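Local coordinates for ABC transporter substrate-binding protein (PDB 3UN6) that probably serves as the ligand-binding component of an ABC-type import system and binds zinc, although the ligand it delivers is not established, at residues I37-L42 with Q238-D243; M51-L56 with P63-E68; V70-W75 with M79-S84; F140-P143 with H149-L152. One frame throughout, in Å; residues are numbered along the deposited sequence.

Contact 1 of 4, residues I37-L42 with Q238-D243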
loop_
_atom_site.group_PDB
_atom_site.type_symbol
_atom_site.label_atom_id
_atom_site.label_comp_id
_atom_site.label_asym_id
_atom_site.label_seq_id
_atom_site.Cartn_x
_atom_site.Cartn_y
_atom_site.Cartn_z
ATOM N N ILE A 37 -8.686 -6.465 18.423
ATOM C CA ILE A 37 -7.537 -6.403 17.534
ATOM C C ILE A 37 -7.534 -4.999 16.979
ATOM O O ILE A 37 -8.525 -4.567 16.390
ATOM C CB ILE A 37 -7.638 -7.401 16.357
ATOM C CG1 ILE A 37 -7.861 -8.820 16.878
ATOM C CG2 ILE A 37 -6.389 -7.345 15.513
ATOM C CD1 ILE A 37 -8.038 -9.856 15.788
ATOM N N LYS A 38 -6.435 -4.284 17.198
ATOM C CA LYS A 38 -6.259 -2.918 16.675
ATOM C C LYS A 38 -5.352 -2.957 15.460
ATOM O O LYS A 38 -4.184 -3.381 15.558
ATOM C CB LYS A 38 -5.585 -2.008 17.698
ATOM C CG LYS A 38 -6.386 -1.524 18.870
ATOM C CD LYS A 38 -5.528 -0.425 19.586
ATOM C CE LYS A 38 -6.267 0.392 20.632
ATOM N NZ LYS A 38 -6.518 -0.314 21.912
ATOM N N ILE A 39 -5.844 -2.477 14.327
ATOM C CA ILE A 39 -5.068 -2.517 13.103
ATOM C C ILE A 39 -4.947 -1.141 12.529
ATOM O O ILE A 39 -5.957 -0.420 12.363
ATOM C CB ILE A 39 -5.716 -3.413 12.019
ATOM C CG1 ILE A 39 -5.954 -4.839 12.518
ATOM C CG2 ILE A 39 -4.864 -3.411 10.744
ATOM C CD1 ILE A 39 -4.713 -5.679 12.784
ATOM N N GLY A 40 -3.716 -0.770 12.211
ATOM C CA GLY A 40 -3.417 0.547 11.661
ATOM C C GLY A 40 -3.452 0.662 10.146
ATOM O O GLY A 40 -3.122 -0.289 9.427
ATOM N N TYR A 41 -3.807 1.850 9.659
ATOM C CA TYR A 41 -3.862 2.090 8.231
ATOM C C TYR A 41 -3.815 3.556 7.854
ATOM O O TYR A 41 -4.064 4.448 8.684
ATOM C CB TYR A 41 -5.203 1.555 7.674
ATOM C CG TYR A 41 -6.390 2.408 8.047
ATOM C CD1 TYR A 41 -6.965 2.329 9.314
ATOM C CD2 TYR A 41 -6.932 3.314 7.143
ATOM C CE1 TYR A 41 -8.040 3.119 9.666
ATOM C CE2 TYR A 41 -8.009 4.122 7.491
ATOM C CZ TYR A 41 -8.561 4.009 8.755
ATOM O OH TYR A 41 -9.622 4.798 9.102
ATOM N N LEU A 42 -3.509 3.770 6.577
ATOM C CA LEU A 42 -3.642 5.055 5.909
ATOM C C LEU A 42 -4.870 4.938 4.989
ATOM O O LEU A 42 -5.145 3.813 4.468
ATOM C CB LEU A 42 -2.391 5.423 5.113
ATOM C CG LEU A 42 -1.293 6.237 5.814
ATOM C CD1 LEU A 42 -0.528 5.421 6.901
ATOM C CD2 LEU A 42 -0.317 6.776 4.733
ATOM N N GLN A 238 -6.587 -16.374 13.189
ATOM C CA GLN A 238 -7.151 -17.141 12.084
ATOM C C GLN A 238 -8.543 -16.628 11.704
ATOM O O GLN A 238 -8.843 -16.521 10.540
ATOM C CB GLN A 238 -7.216 -18.636 12.438
ATOM C CG GLN A 238 -7.704 -19.515 11.286
ATOM C CD GLN A 238 -6.733 -19.520 10.106
ATOM O OE1 GLN A 238 -5.614 -20.040 10.212
ATOM N NE2 GLN A 238 -7.172 -18.974 8.963
ATOM N N ALA A 239 -9.391 -16.337 12.684
ATOM C CA ALA A 239 -10.747 -15.822 12.405
ATOM C C ALA A 239 -10.637 -14.490 11.652
ATOM O O ALA A 239 -11.296 -14.273 10.640
ATOM C CB ALA A 239 -11.547 -15.650 13.702
ATOM N N PHE A 240 -9.746 -13.630 12.115
ATOM C CA PHE A 240 -9.543 -12.337 11.453
ATOM C C PHE A 240 -9.070 -12.464 9.974
ATOM O O PHE A 240 -9.656 -11.865 9.068
ATOM C CB PHE A 240 -8.608 -11.466 12.305
ATOM C CG PHE A 240 -8.169 -10.234 11.622
ATOM C CD1 PHE A 240 -9.107 -9.335 11.135
ATOM C CD2 PHE A 240 -6.827 -9.964 11.453
ATOM C CE1 PHE A 240 -8.729 -8.194 10.481
ATOM C CE2 PHE A 240 -6.429 -8.816 10.806
ATOM C CZ PHE A 240 -7.405 -7.920 10.314
ATOM N N VAL A 241 -8.049 -13.278 9.734
ATOM C CA VAL A 241 -7.535 -13.478 8.372
ATOM C C VAL A 241 -8.595 -14.120 7.474
ATOM O O VAL A 241 -8.660 -13.852 6.276
ATOM C CB VAL A 241 -6.273 -14.354 8.380
ATOM C CG1 VAL A 241 -5.919 -14.818 6.965
ATOM C CG2 VAL A 241 -5.136 -13.591 9.015
ATOM N N GLN A 242 -9.413 -14.968 8.073
ATOM C CA GLN A 242 -10.521 -15.620 7.369
ATOM C C GLN A 242 -11.578 -14.589 6.909
ATOM O O GLN A 242 -12.062 -14.659 5.794
ATOM C CB GLN A 242 -11.171 -16.649 8.278
ATOM C CG GLN A 242 -12.474 -17.249 7.715
ATOM C CD GLN A 242 -12.246 -18.269 6.631
ATOM O OE1 GLN A 242 -11.917 -19.437 6.915
ATOM N NE2 GLN A 242 -12.473 -17.861 5.376
ATOM N N ASP A 243 -11.936 -13.650 7.785
ATOM C CA ASP A 243 -12.875 -12.611 7.429
ATOM C C ASP A 243 -12.238 -11.723 6.375
ATOM O O ASP A 243 -12.886 -11.305 5.433
ATOM C CB ASP A 243 -13.285 -11.814 8.661
ATOM C CG ASP A 243 -14.070 -12.652 9.636
ATOM O OD1 ASP A 243 -14.634 -13.683 9.181
ATOM O OD2 ASP A 243 -14.127 -12.287 10.826
#

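Contact 2 of 4, residues M51-L56 with P63-E68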
loop_
_atom_site.group_PDB
_atom_site.type_symbol
_atom_site.label_atom_id
_atom_site.label_comp_id
_atom_site.label_asym_id
_atom_site.label_seq_id
_atom_site.Cartn_x
_atom_site.Cartn_y
_atom_site.Cartn_z
HETATM N N MSE A 51 -11.600 -2.192 5.708
HETATM C CA MSE A 51 -12.916 -1.568 5.900
HETATM C C MSE A 51 -13.985 -2.622 5.599
HETATM O O MSE A 51 -14.980 -2.771 6.328
HETATM C CB MSE A 51 -13.134 -0.373 4.954
HETATM C CG MSE A 51 -12.000 0.696 4.781
HETATM SE SE MSE A 51 -11.343 1.627 6.349
HETATM C CE MSE A 51 -9.906 0.382 6.890
HETATM N N MSE A 52 -13.793 -3.356 4.506
HETATM C CA MSE A 52 -14.738 -4.413 4.160
HETATM C C MSE A 52 -14.791 -5.463 5.270
HETATM O O MSE A 52 -15.886 -5.925 5.634
HETATM C CB MSE A 52 -14.370 -5.077 2.840
HETATM C CG MSE A 52 -15.309 -6.134 2.453
HETATM SE SE MSE A 52 -17.121 -5.424 2.023
HETATM C CE MSE A 52 -18.096 -7.043 2.391
ATOM N N THR A 53 -13.624 -5.832 5.808
ATOM C CA THR A 53 -13.546 -6.837 6.882
ATOM C C THR A 53 -14.388 -6.397 8.074
ATOM O O THR A 53 -15.157 -7.181 8.626
ATOM C CB THR A 53 -12.084 -7.099 7.301
ATOM O OG1 THR A 53 -11.335 -7.499 6.146
ATOM C CG2 THR A 53 -12.002 -8.184 8.364
ATOM N N LYS A 54 -14.230 -5.133 8.448
ATOM C CA LYS A 54 -14.990 -4.495 9.505
ATOM C C LYS A 54 -16.497 -4.578 9.221
ATOM O O LYS A 54 -17.276 -4.946 10.100
ATOM C CB LYS A 54 -14.547 -3.027 9.611
ATOM C CG LYS A 54 -15.219 -2.192 10.677
ATOM C CD LYS A 54 -14.900 -2.681 12.038
ATOM C CE LYS A 54 -15.432 -1.723 13.061
ATOM N NZ LYS A 54 -15.302 -2.304 14.405
ATOM N N LYS A 55 -16.908 -4.291 7.986
ATOM C CA LYS A 55 -18.318 -4.347 7.654
ATOM C C LYS A 55 -18.843 -5.784 7.765
ATOM O O LYS A 55 -19.927 -6.023 8.288
ATOM C CB LYS A 55 -18.591 -3.802 6.263
ATOM C CG LYS A 55 -20.079 -3.782 5.947
ATOM C CD LYS A 55 -20.391 -3.372 4.519
ATOM C CE LYS A 55 -21.920 -3.395 4.289
ATOM N NZ LYS A 55 -22.280 -3.174 2.867
ATOM N N LEU A 56 -18.070 -6.739 7.269
ATOM C CA LEU A 56 -18.463 -8.142 7.345
ATOM C C LEU A 56 -18.599 -8.615 8.811
ATOM O O LEU A 56 -19.571 -9.290 9.175
ATOM C CB LEU A 56 -17.449 -8.973 6.559
ATOM C CG LEU A 56 -17.528 -10.490 6.459
ATOM C CD1 LEU A 56 -18.931 -11.007 6.141
ATOM C CD2 LEU A 56 -16.520 -10.926 5.392
ATOM N N PRO A 63 -19.573 -11.939 16.800
ATOM C CA PRO A 63 -18.264 -11.980 16.172
ATOM C C PRO A 63 -17.223 -12.562 17.123
ATOM O O PRO A 63 -17.337 -12.401 18.348
ATOM C CB PRO A 63 -17.974 -10.507 15.873
ATOM C CG PRO A 63 -18.775 -9.753 16.849
ATOM C CD PRO A 63 -20.009 -10.559 17.085
ATOM N N LYS A 64 -16.208 -13.210 16.559
ATOM C CA LYS A 64 -15.161 -13.863 17.353
ATOM C C LYS A 64 -14.103 -12.914 17.960
ATOM O O LYS A 64 -13.310 -13.330 18.799
ATOM C CB LYS A 64 -14.482 -14.952 16.509
ATOM C CG LYS A 64 -15.441 -16.055 16.080
ATOM C CD LYS A 64 -14.753 -17.155 15.294
ATOM C CE LYS A 64 -15.731 -18.276 14.959
ATOM N NZ LYS A 64 -15.070 -19.387 14.222
ATOM N N TYR A 65 -14.105 -11.654 17.540
ATOM C CA TYR A 65 -13.153 -10.652 18.022
ATOM C C TYR A 65 -13.760 -9.282 17.710
ATOM O O TYR A 65 -14.815 -9.196 17.064
ATOM C CB TYR A 65 -11.794 -10.806 17.305
ATOM C CG TYR A 65 -11.907 -10.697 15.786
ATOM C CD1 TYR A 65 -11.600 -9.522 15.119
ATOM C CD2 TYR A 65 -12.383 -11.766 15.030
ATOM C CE1 TYR A 65 -11.745 -9.427 13.722
ATOM C CE2 TYR A 65 -12.536 -11.676 13.650
ATOM C CZ TYR A 65 -12.220 -10.519 13.006
ATOM O OH TYR A 65 -12.392 -10.459 11.642
ATOM N N LYS A 66 -13.121 -8.230 18.202
ATOM C CA LYS A 66 -13.510 -6.862 17.890
ATOM C C LYS A 66 -12.363 -6.277 17.074
ATOM O O LYS A 66 -11.180 -6.497 17.383
ATOM C CB LYS A 66 -13.711 -6.018 19.137
ATOM C CG LYS A 66 -14.802 -6.490 20.053
ATOM C CD LYS A 66 -14.955 -5.543 21.233
ATOM C CE LYS A 66 -15.942 -6.093 22.239
ATOM N NZ LYS A 66 -16.071 -5.235 23.444
ATOM N N LEU A 67 -12.706 -5.547 16.028
ATOM C CA LEU A 67 -11.726 -4.949 15.157
ATOM C C LEU A 67 -11.784 -3.436 15.300
ATOM O O LEU A 67 -12.820 -2.809 15.032
ATOM C CB LEU A 67 -11.995 -5.374 13.708
ATOM C CG LEU A 67 -11.059 -4.876 12.600
ATOM C CD1 LEU A 67 -9.598 -5.206 12.906
ATOM C CD2 LEU A 67 -11.486 -5.475 11.276
ATOM N N GLU A 68 -10.682 -2.854 15.757
ATOM C CA GLU A 68 -10.580 -1.408 15.875
ATOM C C GLU A 68 -9.595 -0.950 14.818
ATOM O O GLU A 68 -8.440 -1.405 14.801
ATOM C CB GLU A 68 -10.112 -0.976 17.268
ATOM C CG GLU A 68 -9.730 0.510 17.333
ATOM C CD GLU A 68 -9.502 1.029 18.747
ATOM O OE1 GLU A 68 -8.914 2.132 18.883
ATOM O OE2 GLU A 68 -9.907 0.346 19.723
#

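Contact 3 of 4, residues V70-W75 with M79-S84. With PO4 (phosphate ion), chain D.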
loop_
_atom_site.group_PDB
_atom_site.type_symbol
_atom_site.label_atom_id
_atom_site.label_comp_id
_atom_site.label_asym_id
_atom_site.label_seq_id
_atom_site.Cartn_x
_atom_site.Cartn_y
_atom_site.Cartn_z
ATOM N N VAL A 70 -7.343 1.926 13.348
ATOM C CA VAL A 70 -6.670 3.135 13.830
ATOM C C VAL A 70 -5.993 3.853 12.642
ATOM O O VAL A 70 -5.067 3.302 12.009
ATOM C CB VAL A 70 -5.631 2.745 14.913
ATOM C CG1 VAL A 70 -4.954 3.978 15.520
ATOM C CG2 VAL A 70 -6.299 1.898 16.006
ATOM N N LYS A 71 -6.440 5.079 12.356
ATOM C CA LYS A 71 -5.958 5.855 11.204
ATOM C C LYS A 71 -4.725 6.719 11.441
ATOM O O LYS A 71 -4.627 7.412 12.451
ATOM C CB LYS A 71 -7.070 6.772 10.685
ATOM C CG LYS A 71 -6.701 7.482 9.399
ATOM C CD LYS A 71 -7.821 8.360 8.850
ATOM C CE LYS A 71 -7.957 9.636 9.650
ATOM N NZ LYS A 71 -8.938 10.534 8.997
ATOM N N PHE A 72 -3.832 6.725 10.457
ATOM C CA PHE A 72 -2.591 7.503 10.484
ATOM C C PHE A 72 -2.527 8.327 9.207
ATOM O O PHE A 72 -3.138 7.964 8.219
ATOM C CB PHE A 72 -1.389 6.561 10.588
ATOM C CG PHE A 72 -1.308 5.850 11.906
ATOM C CD1 PHE A 72 -1.884 4.602 12.077
ATOM C CD2 PHE A 72 -0.701 6.462 12.987
ATOM C CE1 PHE A 72 -1.846 3.947 13.297
ATOM C CE2 PHE A 72 -0.650 5.826 14.226
ATOM C CZ PHE A 72 -1.238 4.547 14.379
ATOM N N ASN A 73 -1.815 9.457 9.243
ATOM C CA ASN A 73 -1.682 10.342 8.072
ATOM C C ASN A 73 -0.353 10.145 7.337
ATOM O O ASN A 73 -0.168 10.672 6.259
ATOM C CB ASN A 73 -1.735 11.820 8.494
ATOM C CG ASN A 73 -2.972 12.170 9.299
ATOM O OD1 ASN A 73 -2.891 12.927 10.285
ATOM N ND2 ASN A 73 -4.122 11.627 8.897
ATOM N N ASN A 74 0.578 9.427 7.948
ATOM C CA ASN A 74 1.901 9.186 7.362
ATOM C C ASN A 74 2.460 7.852 7.825
ATOM O O ASN A 74 2.051 7.325 8.865
ATOM C CB ASN A 74 2.873 10.287 7.764
ATOM C CG ASN A 74 3.036 10.399 9.276
ATOM O OD1 ASN A 74 3.930 9.790 9.871
ATOM N ND2 ASN A 74 2.132 11.122 9.904
ATOM N N TRP A 75 3.418 7.333 7.066
ATOM C CA TRP A 75 4.004 6.027 7.355
ATOM C C TRP A 75 4.867 5.905 8.618
ATOM O O TRP A 75 4.732 4.920 9.351
ATOM C CB TRP A 75 4.741 5.496 6.140
ATOM C CG TRP A 75 3.821 5.238 4.998
ATOM C CD1 TRP A 75 3.742 5.943 3.843
ATOM C CD2 TRP A 75 2.832 4.216 4.914
ATOM N NE1 TRP A 75 2.775 5.420 3.029
ATOM C CE2 TRP A 75 2.203 4.348 3.665
ATOM C CE3 TRP A 75 2.429 3.185 5.769
ATOM C CZ2 TRP A 75 1.196 3.496 3.245
ATOM C CZ3 TRP A 75 1.424 2.348 5.363
ATOM C CH2 TRP A 75 0.810 2.503 4.106
HETATM N N MSE A 79 4.279 3.056 11.609
HETATM C CA MSE A 79 5.319 2.075 11.994
HETATM C C MSE A 79 5.722 2.185 13.485
HETATM O O MSE A 79 5.963 1.174 14.134
HETATM C CB MSE A 79 6.558 2.210 11.093
HETATM C CG MSE A 79 6.327 1.791 9.648
HETATM SE SE MSE A 79 5.556 -0.036 9.489
HETATM C CE MSE A 79 6.942 -1.021 10.505
ATOM N N ASP A 80 5.795 3.401 14.018
ATOM C CA ASP A 80 6.089 3.586 15.462
ATOM C C ASP A 80 5.013 2.943 16.349
ATOM O O ASP A 80 5.330 2.305 17.363
ATOM C CB ASP A 80 6.190 5.052 15.799
ATOM C CG ASP A 80 7.335 5.728 15.090
ATOM O OD1 ASP A 80 8.268 5.009 14.680
ATOM O OD2 ASP A 80 7.302 6.973 14.941
ATOM N N ALA A 81 3.742 3.115 15.978
ATOM C CA ALA A 81 2.638 2.495 16.735
ATOM C C ALA A 81 2.732 0.969 16.615
ATOM O O ALA A 81 2.496 0.245 17.589
ATOM C CB ALA A 81 1.258 3.011 16.249
ATOM N N LEU A 82 3.076 0.480 15.425
ATOM C CA LEU A 82 3.215 -0.954 15.213
ATOM C C LEU A 82 4.354 -1.524 16.072
ATOM O O LEU A 82 4.167 -2.522 16.778
ATOM C CB LEU A 82 3.494 -1.277 13.748
ATOM C CG LEU A 82 3.511 -2.770 13.376
ATOM C CD1 LEU A 82 2.167 -3.457 13.634
ATOM C CD2 LEU A 82 3.940 -2.956 11.912
ATOM N N ASN A 83 5.514 -0.892 16.009
ATOM C CA ASN A 83 6.704 -1.337 16.768
ATOM C C ASN A 83 6.601 -1.176 18.298
ATOM O O ASN A 83 7.231 -1.923 19.061
ATOM C CB ASN A 83 7.952 -0.598 16.261
ATOM C CG ASN A 83 8.287 -0.933 14.819
ATOM O OD1 ASN A 83 7.988 -2.028 14.325
ATOM N ND2 ASN A 83 8.921 0.014 14.131
ATOM N N SER A 84 5.826 -0.204 18.750
ATOM C CA SER A 84 5.631 -0.001 20.172
ATOM C C SER A 84 4.457 -0.841 20.691
ATOM O O SER A 84 4.178 -0.840 21.882
ATOM C CB SER A 84 5.424 1.479 20.498
ATOM O OG SER A 84 4.255 1.985 19.882
HETATM P P PO4 D . -10.593 13.193 11.074
HETATM O O1 PO4 D . -11.190 14.080 10.005
HETATM O O2 PO4 D . -11.343 11.888 11.113
HETATM O O3 PO4 D . -9.148 12.911 10.752
HETATM O O4 PO4 D . -10.730 13.891 12.406
#

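Contact 4 of 4, residues F140-P143 with H149-L152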
loop_
_atom_site.group_PDB
_atom_site.type_symbol
_atom_site.label_atom_id
_atom_site.label_comp_id
_atom_site.label_asym_id
_atom_site.label_seq_id
_atom_site.Cartn_x
_atom_site.Cartn_y
_atom_site.Cartn_z
ATOM N N PHE A 140 10.734 14.111 -7.385
ATOM C CA PHE A 140 9.577 13.283 -7.139
ATOM C C PHE A 140 9.251 13.048 -5.672
ATOM O O PHE A 140 10.114 12.684 -4.886
ATOM C CB PHE A 140 9.750 11.927 -7.842
ATOM C CG PHE A 140 9.503 11.983 -9.317
ATOM C CD1 PHE A 140 8.211 11.906 -9.814
ATOM C CD2 PHE A 140 10.551 12.135 -10.212
ATOM C CE1 PHE A 140 7.972 11.968 -11.181
ATOM C CE2 PHE A 140 10.309 12.210 -11.578
ATOM C CZ PHE A 140 9.029 12.127 -12.057
ATOM N N GLY A 141 7.979 13.246 -5.325
ATOM C CA GLY A 141 7.502 12.952 -3.985
ATOM C C GLY A 141 7.231 11.449 -3.926
ATOM O O GLY A 141 6.755 10.864 -4.906
ATOM N N ILE A 142 7.620 10.809 -2.824
ATOM C CA ILE A 142 7.318 9.379 -2.584
ATOM C C ILE A 142 6.827 9.276 -1.138
ATOM O O ILE A 142 7.125 10.144 -0.316
ATOM C CB ILE A 142 8.542 8.418 -2.856
ATOM C CG1 ILE A 142 9.801 8.896 -2.097
ATOM C CG2 ILE A 142 8.813 8.346 -4.347
ATOM C CD1 ILE A 142 11.015 7.942 -2.126
ATOM N N PRO A 143 6.046 8.235 -0.819
ATOM C CA PRO A 143 5.533 8.145 0.559
ATOM C C PRO A 143 6.576 7.777 1.637
ATOM O O PRO A 143 6.415 8.117 2.813
ATOM C CB PRO A 143 4.425 7.081 0.459
ATOM C CG PRO A 143 4.292 6.748 -0.974
ATOM C CD PRO A 143 5.521 7.174 -1.681
ATOM N N HIS A 149 6.821 2.631 -4.626
ATOM C CA HIS A 149 6.763 3.890 -5.372
ATOM C C HIS A 149 8.142 4.313 -5.820
ATOM O O HIS A 149 8.321 4.678 -6.980
ATOM C CB HIS A 149 6.081 4.944 -4.503
ATOM C CG HIS A 149 4.793 4.458 -3.944
ATOM N ND1 HIS A 149 4.705 3.863 -2.698
ATOM C CD2 HIS A 149 3.563 4.358 -4.503
ATOM C CE1 HIS A 149 3.461 3.470 -2.498
ATOM N NE2 HIS A 149 2.746 3.761 -3.574
ATOM N N TYR A 150 9.128 4.249 -4.918
ATOM C CA TYR A 150 10.524 4.513 -5.284
ATOM C C TYR A 150 10.963 3.553 -6.409
ATOM O O TYR A 150 11.596 3.966 -7.375
ATOM C CB TYR A 150 11.456 4.319 -4.079
ATOM C CG TYR A 150 12.936 4.332 -4.416
ATOM C CD1 TYR A 150 13.672 3.154 -4.520
ATOM C CD2 TYR A 150 13.593 5.537 -4.674
ATOM C CE1 TYR A 150 15.035 3.188 -4.835
ATOM C CE2 TYR A 150 14.918 5.571 -4.978
ATOM C CZ TYR A 150 15.641 4.406 -5.066
ATOM O OH TYR A 150 16.967 4.502 -5.378
ATOM N N LEU A 151 10.629 2.281 -6.266
ATOM C CA LEU A 151 11.007 1.280 -7.260
ATOM C C LEU A 151 10.339 1.528 -8.608
ATOM O O LEU A 151 10.966 1.390 -9.647
ATOM C CB LEU A 151 10.668 -0.139 -6.765
ATOM C CG LEU A 151 11.327 -0.509 -5.426
ATOM C CD1 LEU A 151 10.836 -1.893 -4.956
ATOM C CD2 LEU A 151 12.856 -0.467 -5.511
ATOM N N LEU A 152 9.062 1.888 -8.588
ATOM C CA LEU A 152 8.326 2.168 -9.820
ATOM C C LEU A 152 8.962 3.332 -10.564
ATOM O O LEU A 152 9.165 3.281 -11.791
ATOM C CB LEU A 152 6.856 2.480 -9.512
ATOM C CG LEU A 152 5.925 1.313 -9.180
ATOM C CD1 LEU A 152 4.630 1.812 -8.529
ATOM C CD2 LEU A 152 5.636 0.498 -10.443
#

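Contact 1 of 4, residues I37-L42 with Q238-D243
I37 and F240 mark the closest approach of the two backbones, with their CA atoms 8.7 Å apart. That separation is too wide for main-chain contact, so side chains alone bridge strand 36-41 and helix 234-250. The strand residues alternate in direction, and I37 and I39 both send their CB atoms toward the helix. The segment of the helix is regular, with Q242 N bonded to Q238 O at 3.0 Å, and it presents F240 as its single touching residue. With CG anti to the backbone N (chi1 171°), the phenyl group extends from the helix toward the strand. I37 meets its base, reaching with CD1 to 3.9 Å from F240 CB. I39 meets its far end, approaching from the opposite direction. There I39 CG1 lies 4.1 Å from F240 CZ, and the bend at chi2 (-68°) turns I39 CD1 alongside, 4.1 Å from F240 CE2. The two isoleucines thus share the length of one aromatic side chain, in a purely apolar and buried contact. The strand is one of the parallel inner strands of its sheet, bonded through I37 and I39 to strand 66-71 and through K38 to G89. Helix 48-58 borders the same interface, T53 touching F240 and L50 touching I39, while helix 316-320 packs on V241 at another side of helix 234-250.

Contact 2 of 4, residues M51-L56 with P63-E68
K54 and L67 make the polar bond of this contact, K54 NZ donating to the backbone O of L67 at 2.6 Å. The ammonium group lies nearly along the C=O axis, the C=O...N angle being 161°, so the carbonyl is met almost end-on. A bend at chi2 (65°) in an otherwise extended lysine chain curls the amine back from the flank of the helix to the strand, and K54 CE passes 3.4 Å from the same L67 O. Beside this bond T53 and L67 pack through their methyls. L67 points at the helix, its CG anti to the backbone N (chi1 -179°), and its CD2 lies 4.0 Å from T53 CG2, the two side chains crossing at about a right angle. A polar group also borders the T53 methyl, Y65 OH lying 4.0 Å from T53 CG2. Helix 48-58 is the crossover of a beta-alpha-beta unit, carrying the chain from strand 36-41 to its parallel neighbour 66-71, and here it rests on the strand it leads into. I39, on the first strand of that unit, touches L67 as well. Further out, T53 directs its methyl toward the strand while its OG1 bonds to N49 O one turn back in the helix. The hydroxyl of Y65 is held by the carboxylate of D243, on helix 234-250. M52 and L56 pack against S247 of that same helix, and M51 and M52, both selenomethionines, against I260 of helix 254-264.

Contact 3 of 4, residues V70-W75 with M79-S84
F72 reaches A81 because its CG stands anti to the carbonyl carbon (chi1 -68°), which carries the ring across to the helix. F72 CZ arrives 3.5 Å from A81 CB, a close apolar contact. M79, a selenomethionine with the same first torsion (-68°), keeps its CG 3.5 Å from W75 O and then folds away at chi2 and chi3. The carbonyl of W75 also takes the helical bond from M79 N, at 3.0 Å and nearly straight (N-H...O angle 170°). This i to i+4 bond opens helix 75-83, following N74 at the N-cap, whose ND2 also bonds to D77 OD2. At the other end D80 O accepts two donors from opposite faces of its plane, S84 N at 2.9 Å and S84 OG at 2.8 Å. K71 stands apart, donating from NZ to O3 of a phosphate ion at 3.0 Å; K266 also holds this ion, which probably came from the crystallisation liquor. The indole of W75, about 4 Å from a bound zinc ion, is packed there by L42, I44, P143, T92, L93 and L96. Between the segments themselves, the chemistry amounts to one apolar touch and one ordinary helical bond.

Contact 4 of 4, residues F140-P143 with H149-L152
P143 and H149 form a CH-pi contact: P143 CG lies over one face of the imidazole, 3.7 Å from the ring centroid and 27° off the ring normal. It is offset toward the rim, near H149 ND1 at 3.4 Å, while P143 CD lies 3.6 Å from H149 CG. With CG anti to the carbonyl carbon (chi1 -50°), the histidine ring lies beside P143, the two side chains crossing at about a right angle. Apolar packing comes one residue back on the strand and one on along the helix. I142 and Y150 run side by side in the same direction, with I142 CD1 4.1 Å from Y150 CB, and I142 CG2 lies 4.1 Å from Y150 N. These pairs join strand 138-142 to the first turn of helix 148-159, the strand and helix that open a beta-alpha-beta unit, whose second strand supplies Y169, edge-to-face with the Y150 ring. Polar bonding comes from outside, H149 NE2 pairing with N118 OD1. Zinc lies about 4 Å from the P143 side chain, and the ligand C220 about 4 Å from that of H149. N118 and P143 together probably limit rotation of the imidazole, while its ND1 is buried with no partner in the model.

Contacts 1, 2 and 4 are buried, whereas contact 3 is only partly so. Contacts 1 and 2 join helices to neighbouring strands of one sheet and meet directly through the backbone, I37 N lying 2.7 Å from K66 O. Contact 3 continues from contact 2 along strand 66-71 and bonds to strand 36-41 of contact 1 through V70 and F72. Contact 4 belongs to the second sheet, its centre about 32 Å from that of contact 2, consistent with a two-lobed periplasmic-binding-protein fold. W75 NE1, 3.5 Å from P143 CB, links contacts 3 and 4 beside zinc. Contact 1 is wholly apolar; contact 2 adds a lysine-carbonyl bond, contact 3 helical bonding, and contact 4 CH-pi packing.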